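Local coordinates for uncharacterized protein (Bacteroides fragilis, PDB 3EUR) that is of unknown function, although its C-terminal domain has a thioredoxin-like fold, at residues A[14-19]-A[69-74]. Numbering follows the deposited sequence. Where two conformers were deposited one is given.
Sequences FTYTLD and KVLSIY
The Tyr16 ring carries Leu71 on one face. Methyl CD1 of Leu71 stands 4.1 Å from the centroid of the Tyr16 ring and 16° off the ring normal, a CH-pi contact. The methyl is displaced toward the rim, with Tyr16 CE2 the nearest ring atom at 4.0 Å from Leu71 CD1. The Phe14 ring meets its partners obliquely. Phe14 CE1 lies 3.8 Å from Ile73 CG1, and the Phe14 and Ile73 side chains pass each other in opposite directions. The other methyl of Leu71 reaches the same ring more loosely, with Leu71 CD2 4.3 Å from Phe14 CZ. Leu71 thus divides its two methyls between the two aromatic rings.

Ile73 bridges the same two residues. Ile73 CD1 sits 3.8 Å from Tyr16 CB and also touches Phe14 CE1. With CG1 of Ile73 turned opposite the backbone N (chi1 -176°), the ethyl arm extends to both aromatic residues. The contact is apolar and made by side chains alone. Among CA atoms, those of Tyr16 and Ile73 lie nearest across the contact, 7.1 Å apart. All four touching residues are buried.

Strands 15-18 and 68-74 belong to one mixed sheet, with strand 94-97 between them. The packing therefore spans an intervening strand of the thioredoxin-like domain on one side of the sheet. Leu71 also touches Thr94 of that strand and Thr34 of strand 33-38. Phe14 and Ile73 both pack on Leu36 of strand 33-38, and both also touch Ile103 of helix 102-105.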
loop_
_atom_site.group_PDB
_atom_site.type_symbol
_atom_site.label_atom_id
_atom_site.label_comp_id
_atom_site.label_asym_id
_atom_site.label_seq_id
_atom_site.Cartn_x
_atom_site.Cartn_y
_atom_site.Cartn_z
ATOM N N PHE A 14 8.162 3.714 -7.545
ATOM C CA PHE A 14 8.572 2.352 -7.810
ATOM C C PHE A 14 7.649 1.752 -8.839
ATOM O O PHE A 14 6.526 2.218 -8.992
ATOM C CB PHE A 14 8.611 1.525 -6.500
ATOM C CG PHE A 14 7.272 1.436 -5.833
ATOM C CD1 PHE A 14 6.328 0.491 -6.205
ATOM C CD2 PHE A 14 6.924 2.360 -4.850
ATOM C CE1 PHE A 14 5.078 0.464 -5.616
ATOM C CE2 PHE A 14 5.671 2.292 -4.273
ATOM C CZ PHE A 14 4.785 1.370 -4.652
ATOM N N THR A 15 8.123 0.691 -9.480
ATOM C CA THR A 15 7.350 -0.117 -10.402
ATOM C C THR A 15 6.802 -1.358 -9.714
ATOM O O THR A 15 7.523 -2.098 -9.047
ATOM C CB THR A 15 8.182 -0.556 -11.613
ATOM O OG1 THR A 15 8.589 0.595 -12.326
ATOM C CG2 THR A 15 7.356 -1.458 -12.567
ATOM N N TYR A 16 5.526 -1.586 -9.844
ATOM C CA TYR A 16 4.876 -2.784 -9.384
ATOM C C TYR A 16 4.421 -3.635 -10.553
ATOM O O TYR A 16 4.180 -3.118 -11.649
ATOM C CB TYR A 16 3.699 -2.465 -8.442
ATOM C CG TYR A 16 2.567 -1.711 -9.040
ATOM C CD1 TYR A 16 1.590 -2.343 -9.751
ATOM C CD2 TYR A 16 2.483 -0.317 -8.924
ATOM C CE1 TYR A 16 0.554 -1.646 -10.327
ATOM C CE2 TYR A 16 1.459 0.365 -9.510
ATOM C CZ TYR A 16 0.499 -0.294 -10.210
ATOM O OH TYR A 16 -0.518 0.418 -10.793
ATOM N N THR A 17 4.321 -4.921 -10.294
ATOM C CA THR A 17 3.814 -5.880 -11.264
ATOM C C THR A 17 2.579 -6.548 -10.663
ATOM O O THR A 17 2.591 -6.999 -9.514
ATOM C CB THR A 17 4.895 -6.948 -11.572
ATOM O OG1 THR A 17 6.088 -6.305 -12.017
ATOM C CG2 THR A 17 4.457 -7.907 -12.618
ATOM N N LEU A 18 1.492 -6.615 -11.434
ATOM C CA LEU A 18 0.280 -7.293 -10.984
ATOM C C LEU A 18 0.378 -8.777 -11.291
ATOM O O LEU A 18 1.284 -9.220 -12.041
ATOM C CB LEU A 18 -0.960 -6.705 -11.663
ATOM C CG LEU A 18 -1.161 -5.206 -11.521
ATOM C CD1 LEU A 18 -2.405 -4.748 -12.288
ATOM C CD2 LEU A 18 -1.270 -4.841 -10.031
ATOM N N ASP A 19 -0.508 -9.560 -10.702
ATOM C CA ASP A 19 -0.589 -10.973 -11.045
ATOM C C ASP A 19 -0.744 -11.248 -12.525
ATOM O O ASP A 19 -0.236 -12.246 -13.024
ATOM C CB ASP A 19 -1.725 -11.644 -10.285
ATOM C CG ASP A 19 -1.839 -13.131 -10.622
ATOM O OD1 ASP A 19 -0.975 -13.939 -10.204
ATOM O OD2 ASP A 19 -2.821 -13.452 -11.315
ATOM N N LYS A 69 -7.895 4.795 -3.085
ATOM C CA LYS A 69 -7.548 3.516 -3.634
ATOM C C LYS A 69 -6.386 2.933 -2.823
ATOM O O LYS A 69 -5.453 3.637 -2.479
ATOM C CB LYS A 69 -7.196 3.571 -5.122
ATOM C CG LYS A 69 -8.416 3.971 -5.976
ATOM C CD LYS A 69 -8.164 3.992 -7.420
ATOM C CE LYS A 69 -7.995 2.561 -7.996
ATOM N NZ LYS A 69 -9.196 1.674 -7.936
ATOM N N VAL A 70 -6.470 1.659 -2.567
ATOM C CA VAL A 70 -5.446 0.893 -1.876
ATOM C C VAL A 70 -4.485 0.317 -2.930
ATOM O O VAL A 70 -4.919 -0.362 -3.885
ATOM C CB VAL A 70 -6.038 -0.235 -1.035
ATOM C CG1 VAL A 70 -4.930 -1.075 -0.381
ATOM C CG2 VAL A 70 -6.996 0.303 0.046
ATOM N N LEU A 71 -3.188 0.584 -2.747
ATOM C CA LEU A 71 -2.111 -0.002 -3.538
ATOM C C LEU A 71 -1.292 -0.838 -2.582
ATOM O O LEU A 71 -0.587 -0.315 -1.724
ATOM C CB LEU A 71 -1.277 1.108 -4.180
ATOM C CG LEU A 71 -0.124 0.607 -5.057
ATOM C CD1 LEU A 71 -0.593 -0.275 -6.171
ATOM C CD2 LEU A 71 0.635 1.817 -5.577
ATOM N N SER A 72 -1.447 -2.154 -2.679
ATOM C CA SER A 72 -0.662 -3.079 -1.895
ATOM C C SER A 72 0.608 -3.444 -2.636
ATOM O O SER A 72 0.578 -3.748 -3.847
ATOM C CB SER A 72 -1.440 -4.336 -1.602
ATOM O OG SER A 72 -0.612 -5.477 -1.363
ATOM N N ILE A 73 1.733 -3.434 -1.948
ATOM C CA ILE A 73 3.022 -3.735 -2.559
ATOM C C ILE A 73 3.796 -4.721 -1.715
ATOM O O ILE A 73 4.035 -4.480 -0.516
ATOM C CB ILE A 73 3.854 -2.461 -2.832
ATOM C CG1 ILE A 73 5.165 -2.777 -3.558
ATOM C CG2 ILE A 73 4.187 -1.635 -1.624
ATOM C CD1 ILE A 73 4.984 -3.408 -4.971
ATOM N N TYR A 74 4.209 -5.801 -2.352
ATOM C CA TYR A 74 5.059 -6.809 -1.758
ATOM C C TYR A 74 6.483 -6.588 -2.184
ATOM O O TYR A 74 6.787 -6.643 -3.382
ATOM C CB TYR A 74 4.579 -8.174 -2.229
ATOM C CG TYR A 74 5.449 -9.326 -1.772
ATOM C CD1 TYR A 74 5.551 -9.662 -0.464
ATOM C CD2 TYR A 74 6.076 -10.141 -2.661
ATOM C CE1 TYR A 74 6.341 -10.716 -0.055
ATOM C CE2 TYR A 74 6.896 -11.197 -2.245
ATOM C CZ TYR A 74 6.994 -11.489 -0.949
ATOM O OH TYR A 74 7.782 -12.542 -0.529
#